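Local coordinates for protein endoribonuclease YbeY (Aquifex aeolicus, PDB 1OZ9) that probably acts as a zinc-dependent, single-strand-specific endoribonuclease in 16S rRNA 3'-end maturation and late-stage 70S ribosome quality control, at residues V20-D23 / K24-W28; D50-I53 / R54-K58; E95-A98 / R99-G102; L101-S104 / L105-V109; E139-V142 / L143-S147. All coordinates share one frame; numbering follows the deposited sequence.

Contact 1 of 5, residues V20-D23 / K24-W28; sequences VRKD and KIEKW
Val-20 packs against Ile-25 on the buried side of the first turn of helix 22-35, with Val-20 CG1 3.7 Å from Ile-25 CG1. The two side chains cross at about a right angle, and the same valine methyl comes obliquely to the indole of Trp-28, 4.0 Å from CZ3. Arg-21, the N-cap residue, starts the helix through its carbonyl: Ile-25 N reaches Arg-21 O at 3.2 Å, while the bond from Lys-24 N is weak. The outer side is looser and charged. Arg-21 bends at chi3 (34°) and grips Asp-23 side-on, NE to OD1 and NH2 to OD2, the latter at 2.9 Å and in the guanidinium plane. Lys-24 lays its aliphatic chain over one face of that guanidinium, CE 3.5 Å from Arg-21 NH1. The cationic ends come close, Arg-21 NH1 to Lys-24 NZ 3.7 Å, a repulsion probably relieved by Asp-23 on one and Glu-106, the salt-bridge partner of Lys-24, on the other. An alanine in place of Lys-24 would probably uncover this face of Arg-21 and leave Glu-106 without its cationic mate. In the beta-alpha-beta unit 10-15, 22-35, 41-48, Ile-25 rests on both strands, whereas Val-20 and Trp-28 lean on helix 105-120.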
loop_
_atom_site.group_PDB
_atom_site.type_symbol
_atom_site.label_atom_id
_atom_site.label_comp_id
_atom_site.label_asym_id
_atom_site.label_seq_id
_atom_site.Cartn_x
_atom_site.Cartn_y
_atom_site.Cartn_z
ATOM N N VAL A 20 -4.636 -13.510 -4.040
ATOM C CA VAL A 20 -3.564 -13.536 -3.054
ATOM C C VAL A 20 -4.157 -13.761 -1.658
ATOM O O VAL A 20 -5.112 -13.082 -1.242
ATOM C CB VAL A 20 -2.766 -12.215 -3.088
ATOM C CG1 VAL A 20 -1.721 -12.151 -1.955
ATOM C CG2 VAL A 20 -2.126 -12.005 -4.480
ATOM N N ARG A 21 -3.590 -14.714 -0.937
ATOM C CA ARG A 21 -4.053 -15.054 0.396
ATOM C C ARG A 21 -4.118 -13.896 1.392
ATOM O O ARG A 21 -3.204 -13.078 1.492
ATOM C CB ARG A 21 -3.184 -16.183 0.969
ATOM C CG ARG A 21 -3.471 -17.542 0.350
ATOM C CD ARG A 21 -2.478 -18.620 0.731
ATOM N NE ARG A 21 -1.953 -18.497 2.093
ATOM C CZ ARG A 21 -0.741 -18.944 2.466
ATOM N NH1 ARG A 21 0.063 -19.553 1.572
ATOM N NH2 ARG A 21 -0.331 -18.796 3.729
ATOM N N LYS A 22 -5.201 -13.855 2.156
ATOM C CA LYS A 22 -5.388 -12.793 3.132
ATOM C C LYS A 22 -4.270 -12.739 4.170
ATOM O O LYS A 22 -3.816 -11.656 4.552
ATOM C CB LYS A 22 -6.754 -12.967 3.859
ATOM C CG LYS A 22 -7.036 -11.793 4.849
ATOM C CD LYS A 22 -8.078 -12.200 5.900
ATOM C CE LYS A 22 -8.318 -11.106 6.986
ATOM N NZ LYS A 22 -9.431 -11.543 7.911
ATOM N N ASP A 23 -3.871 -13.916 4.654
ATOM C CA ASP A 23 -2.824 -13.966 5.669
ATOM C C ASP A 23 -1.473 -13.496 5.147
ATOM O O ASP A 23 -0.655 -12.977 5.918
ATOM C CB ASP A 23 -2.728 -15.351 6.328
ATOM C CG ASP A 23 -2.408 -16.483 5.337
ATOM O OD1 ASP A 23 -2.616 -16.368 4.104
ATOM O OD2 ASP A 23 -1.950 -17.569 5.736
ATOM N N LYS A 24 -1.226 -13.656 3.854
ATOM C CA LYS A 24 0.046 -13.179 3.297
ATOM C C LYS A 24 0.060 -11.648 3.237
ATOM O O LYS A 24 1.069 -11.007 3.551
ATOM C CB LYS A 24 0.312 -13.752 1.896
ATOM C CG LYS A 24 0.885 -15.149 1.909
ATOM C CD LYS A 24 1.302 -15.606 0.472
ATOM C CE LYS A 24 2.066 -16.916 0.507
ATOM N NZ LYS A 24 2.146 -17.654 -0.816
ATOM N N ILE A 25 -1.059 -11.070 2.808
ATOM C CA ILE A 25 -1.169 -9.642 2.733
ATOM C C ILE A 25 -1.033 -9.090 4.144
ATOM O O ILE A 25 -0.347 -8.071 4.370
ATOM C CB ILE A 25 -2.510 -9.226 2.083
ATOM C CG1 ILE A 25 -2.466 -9.505 0.561
ATOM C CG2 ILE A 25 -2.813 -7.773 2.346
ATOM C CD1 ILE A 25 -3.843 -9.548 -0.057
ATOM N N GLU A 26 -1.689 -9.738 5.099
ATOM C CA GLU A 26 -1.631 -9.252 6.475
ATOM C C GLU A 26 -0.186 -9.260 7.002
ATOM O O GLU A 26 0.274 -8.267 7.608
ATOM C CB GLU A 26 -2.524 -10.100 7.389
ATOM C CG GLU A 26 -2.969 -9.351 8.625
ATOM C CD GLU A 26 -3.895 -10.166 9.540
ATOM O OE1 GLU A 26 -4.782 -10.913 9.035
ATOM O OE2 GLU A 26 -3.729 -10.039 10.769
ATOM N N LYS A 27 0.508 -10.382 6.787
ATOM C CA LYS A 27 1.904 -10.549 7.189
ATOM C C LYS A 27 2.849 -9.504 6.540
ATOM O O LYS A 27 3.644 -8.888 7.264
ATOM C CB LYS A 27 2.404 -11.995 6.992
ATOM C CG LYS A 27 3.959 -12.168 6.928
ATOM C CD LYS A 27 4.387 -13.628 6.681
ATOM C CE LYS A 27 5.731 -13.762 5.900
ATOM N NZ LYS A 27 6.899 -14.292 6.706
ATOM N N TRP A 28 2.764 -9.298 5.220
ATOM C CA TRP A 28 3.590 -8.283 4.549
ATOM C C TRP A 28 3.355 -6.914 5.179
ATOM O O TRP A 28 4.299 -6.179 5.469
ATOM C CB TRP A 28 3.260 -8.175 3.055
ATOM C CG TRP A 28 3.705 -9.376 2.291
ATOM C CD1 TRP A 28 4.776 -10.160 2.554
ATOM C CD2 TRP A 28 3.077 -9.925 1.150
ATOM N NE1 TRP A 28 4.883 -11.162 1.615
ATOM C CE2 TRP A 28 3.827 -11.056 0.757
ATOM C CE3 TRP A 28 1.948 -9.580 0.409
ATOM C CZ2 TRP A 28 3.480 -11.843 -0.337
ATOM C CZ3 TRP A 28 1.618 -10.361 -0.687
ATOM C CH2 TRP A 28 2.375 -11.475 -1.040
#

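Contact 2 of 5, residues D50-I53 / R54-K58; sequences DQEI and RELNK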
loop_
_atom_site.group_PDB
_atom_site.type_symbol
_atom_site.label_atom_id
_atom_site.label_comp_id
_atom_site.label_asym_id
_atom_site.label_seq_id
_atom_site.Cartn_x
_atom_site.Cartn_y
_atom_site.Cartn_z
ATOM N N ASP A 50 -10.471 -2.908 -10.947
ATOM C CA ASP A 50 -10.248 -1.672 -11.696
ATOM C C ASP A 50 -11.418 -0.699 -11.625
ATOM O O ASP A 50 -11.214 0.526 -11.579
ATOM C CB ASP A 50 -9.906 -1.973 -13.166
ATOM C CG ASP A 50 -8.414 -2.093 -13.390
ATOM O OD1 ASP A 50 -7.657 -1.976 -12.391
ATOM O OD2 ASP A 50 -7.895 -2.299 -14.512
ATOM N N GLN A 51 -12.641 -1.230 -11.621
ATOM C CA GLN A 51 -13.803 -0.359 -11.574
ATOM C C GLN A 51 -13.868 0.419 -10.251
ATOM O O GLN A 51 -14.126 1.620 -10.232
ATOM C CB GLN A 51 -15.102 -1.115 -11.915
ATOM C CG GLN A 51 -15.269 -1.276 -13.438
ATOM C CD GLN A 51 -16.430 -2.181 -13.894
ATOM O OE1 GLN A 51 -17.518 -2.187 -13.296
ATOM N NE2 GLN A 51 -16.203 -2.917 -14.979
ATOM N N GLU A 52 -13.605 -0.251 -9.144
ATOM C CA GLU A 52 -13.681 0.457 -7.880
ATOM C C GLU A 52 -12.540 1.448 -7.722
ATOM O O GLU A 52 -12.749 2.583 -7.278
ATOM C CB GLU A 52 -13.722 -0.497 -6.702
ATOM C CG GLU A 52 -13.689 0.262 -5.392
ATOM C CD GLU A 52 -14.260 -0.526 -4.233
ATOM O OE1 GLU A 52 -14.241 -1.787 -4.285
ATOM O OE2 GLU A 52 -14.730 0.140 -3.273
ATOM N N ILE A 53 -11.335 1.048 -8.100
ATOM C CA ILE A 53 -10.226 1.973 -7.938
ATOM C C ILE A 53 -10.407 3.186 -8.857
ATOM O O ILE A 53 -10.018 4.301 -8.525
ATOM C CB ILE A 53 -8.859 1.275 -8.090
ATOM C CG1 ILE A 53 -7.826 1.971 -7.184
ATOM C CG2 ILE A 53 -8.419 1.211 -9.564
ATOM C CD1 ILE A 53 -6.645 1.125 -6.844
ATOM N N ARG A 54 -11.100 2.989 -9.967
ATOM C CA ARG A 54 -11.332 4.100 -10.870
ATOM C C ARG A 54 -12.241 5.140 -10.218
ATOM O O ARG A 54 -11.967 6.346 -10.284
ATOM C CB ARG A 54 -11.901 3.597 -12.196
ATOM C CG ARG A 54 -12.184 4.674 -13.211
ATOM C CD ARG A 54 -12.934 4.160 -14.420
ATOM N NE ARG A 54 -13.419 5.239 -15.277
ATOM C CZ ARG A 54 -13.635 5.098 -16.576
ATOM N NH1 ARG A 54 -13.401 3.926 -17.157
ATOM N NH2 ARG A 54 -14.075 6.123 -17.299
ATOM N N GLU A 55 -13.323 4.692 -9.588
ATOM C CA GLU A 55 -14.215 5.631 -8.919
ATOM C C GLU A 55 -13.413 6.390 -7.870
ATOM O O GLU A 55 -13.563 7.596 -7.723
ATOM C CB GLU A 55 -15.395 4.935 -8.225
ATOM C CG GLU A 55 -16.368 4.179 -9.106
ATOM C CD GLU A 55 -17.352 3.355 -8.287
ATOM O OE1 GLU A 55 -17.186 3.285 -7.057
ATOM O OE2 GLU A 55 -18.281 2.755 -8.860
ATOM N N LEU A 56 -12.562 5.676 -7.146
ATOM C CA LEU A 56 -11.747 6.299 -6.104
ATOM C C LEU A 56 -10.794 7.351 -6.681
ATOM O O LEU A 56 -10.688 8.474 -6.156
ATOM C CB LEU A 56 -10.963 5.248 -5.331
ATOM C CG LEU A 56 -11.806 4.327 -4.450
ATOM C CD1 LEU A 56 -10.938 3.213 -3.833
ATOM C CD2 LEU A 56 -12.578 5.136 -3.380
ATOM N N ASN A 57 -10.122 6.987 -7.771
ATOM C CA ASN A 57 -9.184 7.872 -8.447
ATOM C C ASN A 57 -9.895 9.123 -8.930
ATOM O O ASN A 57 -9.372 10.233 -8.835
ATOM C CB ASN A 57 -8.568 7.136 -9.636
ATOM C CG ASN A 57 -7.139 7.586 -9.956
ATOM O OD1 ASN A 57 -6.470 8.286 -9.168
ATOM N ND2 ASN A 57 -6.654 7.148 -11.114
ATOM N N LYS A 58 -11.107 8.943 -9.450
ATOM C CA LYS A 58 -11.892 10.075 -9.917
ATOM C C LYS A 58 -12.302 10.975 -8.766
ATOM O O LYS A 58 -12.147 12.197 -8.817
ATOM C CB LYS A 58 -13.156 9.588 -10.626
ATOM C CG LYS A 58 -14.016 10.710 -11.225
ATOM C CD LYS A 58 -15.170 10.184 -12.074
ATOM C CE LYS A 58 -15.771 11.337 -12.910
ATOM N NZ LYS A 58 -17.035 10.992 -13.624
#
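Regular i to i+4 hydrogen bonds tie Asp-50 through Ile-53 to Arg-54 through Asn-57 in the first turns of helix 50-61, the shortest running from Asn-57 N to Ile-53 O at 2.8 Å. Across this turn the side chains meet mostly carbonyl oxygens rather than one another. Leu-56 turns its CG away from its own carbonyl carbon (chi1 -69°), which sets that atom over the preceding turn, 3.5 Å from Glu-52 O. Its CD1 comes only loosely to Glu-52 CG, at 4.3 Å. Glu-55 behaves likewise, with CG 3.6 Å from Gln-51 O, and CB of Arg-54 lies 3.2 Å from Asp-50 O. Ile-53 and Leu-56 continue inward to Leu-70 of strand 69-78, and Leu-56 also meets Val-88. The polar ends look elsewhere: Asp-50 forms a salt bridge with Arg-96, Arg-54 with Asp-64, Glu-52 is hydrogen-bonded to Tyr-46 and Thr-48, and Asn-57 ND2 donates to Lys-65 O. With no salt bridge or side-chain hydrogen bond between the two segments, this turn is held together by its backbone, and its charged and amide groups serve instead to fasten the helix to the loops and neighbouring elements around it.

Contact 3 of 5, residues E95-A98 / R99-G102; sequences ERQA and RELG
Backbone hydrogen bonds join Glu-95 through Gln-97 to Arg-99 through Leu-101 in the last turns of helix 91-101. Leu-101 N meets Gln-97 O at 2.7 Å, whereas the next bond, Gly-102 N to Ala-98 O, is weak. There the helix stops: Gly-102 has positive phi (80°), a conformation in which a CB would be jammed against the preceding carbonyl oxygen. Side-chain carbons also press on carbonyl oxygens of the turn before: CG of Leu-101 sits 3.4 Å from Gln-97 O and CG of Glu-100 lies 3.0 Å from Arg-96 O. Ala-98, the buried residue here, touches Glu-108 of helix 105-120 with its methyl group. The two arginines meet through carbon, not charge. Arg-99, bent at chi3 (78°), folds back so that one guanidinium face covers CA of Arg-96, with NH2 3.7 Å from Arg-96 CG. The two guanidinium planes stand 66° apart, and Arg-96 carries its own charge off to Asp-50. Arg-99 thus lies against the aliphatic part of Arg-96, the nearest charged nitrogens, Arg-96 NE and Arg-99 NH2, being 5.2 Å apart; with Arg-96 also paired to an aspartate, repulsion between the two is probably slight.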
loop_
_atom_site.group_PDB
_atom_site.type_symbol
_atom_site.label_atom_id
_atom_site.label_comp_id
_atom_site.label_asym_id
_atom_site.label_seq_id
_atom_site.Cartn_x
_atom_site.Cartn_y
_atom_site.Cartn_z
ATOM N N GLU A 95 -2.115 -7.383 -11.750
ATOM C CA GLU A 95 -1.840 -8.542 -12.618
ATOM C C GLU A 95 -1.159 -8.124 -13.919
ATOM O O GLU A 95 -0.224 -8.785 -14.372
ATOM C CB GLU A 95 -3.106 -9.353 -12.926
ATOM C CG GLU A 95 -3.614 -10.213 -11.770
ATOM C CD GLU A 95 -4.870 -10.983 -12.165
ATOM O OE1 GLU A 95 -5.853 -10.314 -12.571
ATOM O OE2 GLU A 95 -4.861 -12.241 -12.105
ATOM N N ARG A 96 -1.627 -7.026 -14.509
ATOM C CA ARG A 96 -1.064 -6.549 -15.770
ATOM C C ARG A 96 0.357 -6.083 -15.586
ATOM O O ARG A 96 1.205 -6.312 -16.449
ATOM C CB ARG A 96 -1.884 -5.406 -16.384
ATOM C CG ARG A 96 -3.224 -5.815 -16.973
ATOM C CD ARG A 96 -4.002 -4.657 -17.612
ATOM N NE ARG A 96 -5.424 -4.770 -17.295
ATOM C CZ ARG A 96 -6.073 -3.949 -16.468
ATOM N NH1 ARG A 96 -5.448 -2.927 -15.903
ATOM N NH2 ARG A 96 -7.365 -4.142 -16.229
ATOM N N GLN A 97 0.612 -5.399 -14.476
ATOM C CA GLN A 97 1.952 -4.894 -14.213
ATOM C C GLN A 97 2.896 -6.046 -13.955
ATOM O O GLN A 97 4.028 -6.078 -14.458
ATOM C CB GLN A 97 1.956 -3.874 -13.038
ATOM C CG GLN A 97 1.400 -2.525 -13.471
ATOM C CD GLN A 97 1.244 -1.483 -12.353
ATOM O OE1 GLN A 97 1.652 -1.687 -11.194
ATOM N NE2 GLN A 97 0.664 -0.358 -12.718
ATOM N N ALA A 98 2.424 -7.005 -13.176
ATOM C CA ALA A 98 3.229 -8.181 -12.893
ATOM C C ALA A 98 3.596 -8.836 -14.221
ATOM O O ALA A 98 4.731 -9.237 -14.410
ATOM C CB ALA A 98 2.457 -9.180 -11.988
ATOM N N ARG A 99 2.638 -8.905 -15.141
ATOM C CA ARG A 99 2.882 -9.504 -16.473
ATOM C C ARG A 99 3.938 -8.676 -17.214
ATOM O O ARG A 99 4.890 -9.219 -17.772
ATOM C CB ARG A 99 1.577 -9.572 -17.284
ATOM C CG ARG A 99 1.733 -10.019 -18.739
ATOM C CD ARG A 99 0.408 -10.300 -19.485
ATOM N NE ARG A 99 -0.263 -9.069 -19.916
ATOM C CZ ARG A 99 -1.475 -8.687 -19.507
ATOM N NH1 ARG A 99 -2.168 -9.451 -18.669
ATOM N NH2 ARG A 99 -2.001 -7.549 -19.960
ATOM N N GLU A 100 3.777 -7.358 -17.191
ATOM C CA GLU A 100 4.706 -6.470 -17.893
ATOM C C GLU A 100 6.096 -6.493 -17.270
ATOM O O GLU A 100 7.095 -6.406 -17.972
ATOM C CB GLU A 100 4.152 -5.036 -17.935
ATOM C CG GLU A 100 2.782 -4.980 -18.603
ATOM C CD GLU A 100 2.040 -3.646 -18.472
ATOM O OE1 GLU A 100 2.204 -2.917 -17.454
ATOM O OE2 GLU A 100 1.257 -3.346 -19.412
ATOM N N LEU A 101 6.168 -6.647 -15.961
ATOM C CA LEU A 101 7.456 -6.588 -15.281
ATOM C C LEU A 101 8.175 -7.918 -15.148
ATOM O O LEU A 101 9.354 -7.965 -14.789
ATOM C CB LEU A 101 7.305 -5.959 -13.915
ATOM C CG LEU A 101 6.937 -4.483 -13.962
ATOM C CD1 LEU A 101 6.519 -4.018 -12.573
ATOM C CD2 LEU A 101 8.112 -3.659 -14.535
ATOM N N GLY A 102 7.461 -8.999 -15.423
ATOM C CA GLY A 102 8.071 -10.306 -15.358
ATOM C C GLY A 102 8.188 -10.881 -13.959
ATOM O O GLY A 102 9.142 -11.605 -13.671
#

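Contact 4 of 5, residues L101-S104 / L105-V109; sequences LGHS and LEEEV
His-103 NE2 donates to Glu-108 OE1 at 2.7 Å, in the plane of the imidazole and close to straight (161°). The carboxylate oxygen receives it on its anti side, and ring and carboxylate lie nearly coplanar, 17° apart. For this the glutamate chain bends at chi2, which brings OE1 back toward the loop. The same oxygen lies 3.8 Å from Leu-101 CD1, so the leucine methyl borders the bond. Glu-107 approaches the imidazole quite differently: its CG stands over one face in a CH-pi contact, 4.0 Å from the ring centroid, while its carboxylate is turned steeply to the ring and forms salt bridges with Lys-110 and Arg-111. The imidazole is therefore fixed both at its edge and over a face. Replacing His-103 by an alanine would probably strip Glu-108 OE1 of its donor and leave the CG of Glu-107 without the ring it packs on. Ser-104 is the N-cap of helix 105-120. Its OG, placed between the backbone N and carbonyl carbon (chi1 73°), accepts a capping bond from Glu-107 N at 2.9 Å, and its carbonyl oxygen takes Glu-108 N at 3.0 Å. Leu-105, at the first turn, packs back on Ala-94 and Glu-95 of the preceding helix and on Val-20. A serine N-cap following a glycine-terminated helix makes this a short link between two successive helices, and it opens helix 105-120, which carries the predicted zinc ligands His-115 and His-119.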
loop_
_atom_site.group_PDB
_atom_site.type_symbol
_atom_site.label_atom_id
_atom_site.label_comp_id
_atom_site.label_asym_id
_atom_site.label_seq_id
_atom_site.Cartn_x
_atom_site.Cartn_y
_atom_site.Cartn_z
ATOM N N LEU A 101 6.168 -6.647 -15.961
ATOM C CA LEU A 101 7.456 -6.588 -15.281
ATOM C C LEU A 101 8.175 -7.918 -15.148
ATOM O O LEU A 101 9.354 -7.965 -14.789
ATOM C CB LEU A 101 7.305 -5.959 -13.915
ATOM C CG LEU A 101 6.937 -4.483 -13.962
ATOM C CD1 LEU A 101 6.519 -4.018 -12.573
ATOM C CD2 LEU A 101 8.112 -3.659 -14.535
ATOM N N GLY A 102 7.461 -8.999 -15.423
ATOM C CA GLY A 102 8.071 -10.306 -15.358
ATOM C C GLY A 102 8.188 -10.881 -13.959
ATOM O O GLY A 102 9.142 -11.605 -13.671
ATOM N N HIS A 103 7.250 -10.557 -13.076
ATOM C CA HIS A 103 7.237 -11.213 -11.766
ATOM C C HIS A 103 5.847 -11.695 -11.357
ATOM O O HIS A 103 4.891 -11.484 -12.071
ATOM C CB HIS A 103 7.903 -10.387 -10.643
ATOM C CG HIS A 103 7.360 -9.000 -10.461
ATOM N ND1 HIS A 103 8.152 -7.879 -10.594
ATOM C CD2 HIS A 103 6.135 -8.550 -10.092
ATOM C CE1 HIS A 103 7.442 -6.797 -10.328
ATOM N NE2 HIS A 103 6.209 -7.173 -10.034
ATOM N N SER A 104 5.746 -12.335 -10.200
ATOM C CA SER A 104 4.458 -12.877 -9.766
ATOM C C SER A 104 3.466 -11.810 -9.307
ATOM O O SER A 104 3.838 -10.686 -8.986
ATOM C CB SER A 104 4.659 -13.919 -8.668
ATOM O OG SER A 104 5.028 -13.297 -7.446
ATOM N N LEU A 105 2.189 -12.172 -9.303
ATOM C CA LEU A 105 1.163 -11.290 -8.754
ATOM C C LEU A 105 1.453 -11.003 -7.277
ATOM O O LEU A 105 1.306 -9.853 -6.791
ATOM C CB LEU A 105 -0.225 -11.908 -8.909
ATOM C CG LEU A 105 -1.359 -11.151 -8.200
ATOM C CD1 LEU A 105 -1.484 -9.779 -8.784
ATOM C CD2 LEU A 105 -2.678 -11.906 -8.387
ATOM N N GLU A 106 1.878 -12.039 -6.559
ATOM C CA GLU A 106 2.177 -11.866 -5.134
ATOM C C GLU A 106 3.288 -10.864 -4.984
ATOM O O GLU A 106 3.222 -10.004 -4.120
ATOM C CB GLU A 106 2.593 -13.169 -4.451
ATOM C CG GLU A 106 1.462 -14.169 -4.376
ATOM C CD GLU A 106 1.727 -15.335 -3.434
ATOM O OE1 GLU A 106 2.738 -15.327 -2.690
ATOM O OE2 GLU A 106 0.908 -16.275 -3.449
ATOM N N GLU A 107 4.310 -10.971 -5.830
ATOM C CA GLU A 107 5.404 -10.023 -5.728
ATOM C C GLU A 107 4.908 -8.599 -6.010
ATOM O O GLU A 107 5.301 -7.655 -5.310
ATOM C CB GLU A 107 6.560 -10.395 -6.655
ATOM C CG GLU A 107 7.699 -9.376 -6.635
ATOM C CD GLU A 107 8.489 -9.336 -5.319
ATOM O OE1 GLU A 107 8.600 -10.373 -4.625
ATOM O OE2 GLU A 107 9.019 -8.250 -4.977
ATOM N N GLU A 108 4.023 -8.440 -6.989
ATOM C CA GLU A 108 3.522 -7.105 -7.334
ATOM C C GLU A 108 2.639 -6.547 -6.213
ATOM O O GLU A 108 2.720 -5.356 -5.846
ATOM C CB GLU A 108 2.780 -7.122 -8.684
ATOM C CG GLU A 108 2.251 -5.751 -9.146
ATOM C CD GLU A 108 3.360 -4.739 -9.450
ATOM O OE1 GLU A 108 4.563 -5.126 -9.505
ATOM O OE2 GLU A 108 3.027 -3.541 -9.646
ATOM N N VAL A 109 1.796 -7.402 -5.647
ATOM C CA VAL A 109 0.957 -6.934 -4.561
ATOM C C VAL A 109 1.777 -6.526 -3.333
ATOM O O VAL A 109 1.486 -5.526 -2.679
ATOM C CB VAL A 109 -0.116 -7.977 -4.223
ATOM C CG1 VAL A 109 -0.845 -7.586 -2.925
ATOM C CG2 VAL A 109 -1.080 -8.065 -5.427
#

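Contact 5 of 5, residues E139-V142 / L143-S147; sequences ENYV and LSKLS
This is a contact between successive turns near the end of the C-terminal helix 129-147, one side of which packs on helices 105-120 and 22-35. Along that side Val-142 and Leu-146 run side by side, with Val-142 CG1 4.0 Å from Leu-146 CD1, and both rest on Val-114. Three residues earlier Glu-139 and Leu-143 lie side by side in the same way, Glu-139 CG being 4.0 Å from Leu-143 CD1. The carboxylate of Glu-139 leads out of the turn: OE2 is hydrogen-bonded to His-115 ND1 and OE1 forms a salt bridge with Arg-136. As His-115 is a predicted zinc ligand, the glutamate is placed as a second-shell residue, consistent with a role in orienting that imidazole within the metalloproteinase-like fold. The outward side is more open. There Tyr-141 extends with its CG anti to the backbone N (chi1 176°), and Lys-145, bent at chi2 (-79°), lays its CG over one ring face while CE comes 3.6 Å from Tyr-141 OH. Tyr-141 O is gripped twice, by Lys-145 N at 3.1 Å and by Ser-144 OG at 2.6 Å, both arriving from the same face of the carbonyl plane. Toward the C-terminus, Ser-147 OG repeats the serine-to-carbonyl bond, donating to Ser-144 O at 2.9 Å.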
loop_
_atom_site.group_PDB
_atom_site.type_symbol
_atom_site.label_atom_id
_atom_site.label_comp_id
_atom_site.label_asym_id
_atom_site.label_seq_id
_atom_site.Cartn_x
_atom_site.Cartn_y
_atom_site.Cartn_z
ATOM N N GLU A 139 11.340 3.045 0.719
ATOM C CA GLU A 139 10.692 1.924 0.093
ATOM C C GLU A 139 11.681 0.752 -0.096
ATOM O O GLU A 139 11.362 -0.414 0.190
ATOM C CB GLU A 139 10.156 2.415 -1.242
ATOM C CG GLU A 139 9.448 1.378 -2.072
ATOM C CD GLU A 139 8.888 1.979 -3.344
ATOM O OE1 GLU A 139 9.628 2.738 -4.008
ATOM O OE2 GLU A 139 7.722 1.694 -3.680
ATOM N N ASN A 140 12.874 1.079 -0.601
ATOM C CA ASN A 140 13.928 0.084 -0.763
ATOM C C ASN A 140 14.309 -0.567 0.575
ATOM O O ASN A 140 14.383 -1.786 0.674
ATOM C CB ASN A 140 15.127 0.705 -1.466
ATOM C CG ASN A 140 14.903 0.807 -2.956
ATOM O OD1 ASN A 140 13.930 0.280 -3.460
ATOM N ND2 ASN A 140 15.794 1.469 -3.662
ATOM N N TYR A 141 14.490 0.247 1.611
ATOM C CA TYR A 141 14.764 -0.305 2.943
ATOM C C TYR A 141 13.687 -1.304 3.387
ATOM O O TYR A 141 14.005 -2.391 3.859
ATOM C CB TYR A 141 14.894 0.816 3.973
ATOM C CG TYR A 141 15.088 0.353 5.416
ATOM C CD1 TYR A 141 16.350 0.003 5.883
ATOM C CD2 TYR A 141 14.013 0.268 6.299
ATOM C CE1 TYR A 141 16.544 -0.410 7.189
ATOM C CE2 TYR A 141 14.203 -0.141 7.628
ATOM C CZ TYR A 141 15.469 -0.480 8.057
ATOM O OH TYR A 141 15.694 -0.897 9.361
ATOM N N VAL A 142 12.416 -0.942 3.252
ATOM C CA VAL A 142 11.342 -1.819 3.715
ATOM C C VAL A 142 11.331 -3.108 2.886
ATOM O O VAL A 142 11.238 -4.218 3.433
ATOM C CB VAL A 142 9.988 -1.112 3.658
ATOM C CG1 VAL A 142 8.865 -2.096 3.944
ATOM C CG2 VAL A 142 9.978 0.056 4.668
ATOM N N LEU A 143 11.470 -2.958 1.573
ATOM C CA LEU A 143 11.529 -4.124 0.695
ATOM C C LEU A 143 12.669 -5.052 1.120
ATOM O O LEU A 143 12.496 -6.268 1.164
ATOM C CB LEU A 143 11.704 -3.708 -0.767
ATOM C CG LEU A 143 10.465 -3.062 -1.407
ATOM C CD1 LEU A 143 10.840 -2.365 -2.742
ATOM C CD2 LEU A 143 9.377 -4.092 -1.615
ATOM N N SER A 144 13.828 -4.482 1.446
ATOM C CA SER A 144 14.951 -5.303 1.859
ATOM C C SER A 144 14.620 -6.084 3.142
ATOM O O SER A 144 15.093 -7.207 3.343
ATOM C CB SER A 144 16.215 -4.456 2.037
ATOM O OG SER A 144 16.162 -3.712 3.239
ATOM N N LYS A 145 13.796 -5.491 3.997
ATOM C CA LYS A 145 13.423 -6.139 5.247
ATOM C C LYS A 145 12.399 -7.252 5.037
ATOM O O LYS A 145 12.297 -8.173 5.862
ATOM C CB LYS A 145 12.870 -5.110 6.240
ATOM C CG LYS A 145 13.908 -4.148 6.771
ATOM C CD LYS A 145 14.746 -4.779 7.881
ATOM C CE LYS A 145 16.125 -4.169 7.912
ATOM N NZ LYS A 145 16.995 -4.731 9.005
ATOM N N LEU A 146 11.629 -7.154 3.957
ATOM C CA LEU A 146 10.641 -8.172 3.619
ATOM C C LEU A 146 11.266 -9.271 2.741
ATOM O O LEU A 146 10.697 -10.349 2.577
ATOM C CB LEU A 146 9.422 -7.546 2.931
ATOM C CG LEU A 146 8.271 -7.033 3.824
ATOM C CD1 LEU A 146 8.737 -6.002 4.809
ATOM C CD2 LEU A 146 7.146 -6.489 2.970
ATOM N N SER A 147 12.439 -8.995 2.180
ATOM C CA SER A 147 13.154 -9.997 1.392
ATOM C C SER A 147 13.841 -10.906 2.392
ATOM O O SER A 147 13.612 -12.119 2.423
ATOM C CB SER A 147 14.221 -9.337 0.531
ATOM O OG SER A 147 15.428 -9.167 1.274
#

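Overall arrangement
Contacts 3 and 4 are continuous, sharing Leu-101 and Gly-102, and are further joined by a probable hydrogen bond from His-103 N to Ala-98 O. Contact 4 also meets contact 1, where Lys-24 NZ and Glu-106 OE1 form a salt bridge of 3.0 Å and Trp-28 CH2 lies 3.5 Å from Glu-106 O. Contact 2 is tied to contact 3 by the salt bridge from Arg-96 NH2 to Asp-50 OD2, 2.6 Å long. Contact 5 touches contact 1 lightly, Leu-146 CD2 against the carbonyl oxygen of Trp-28, and lies across the chain's centre from contact 2, their centres about 28 Å apart. Measured between side chains, the predicted zinc ligand His-115 is about 3 Å from Glu-139, about 8 Å from Glu-108 and about 9 Å from Gln-97.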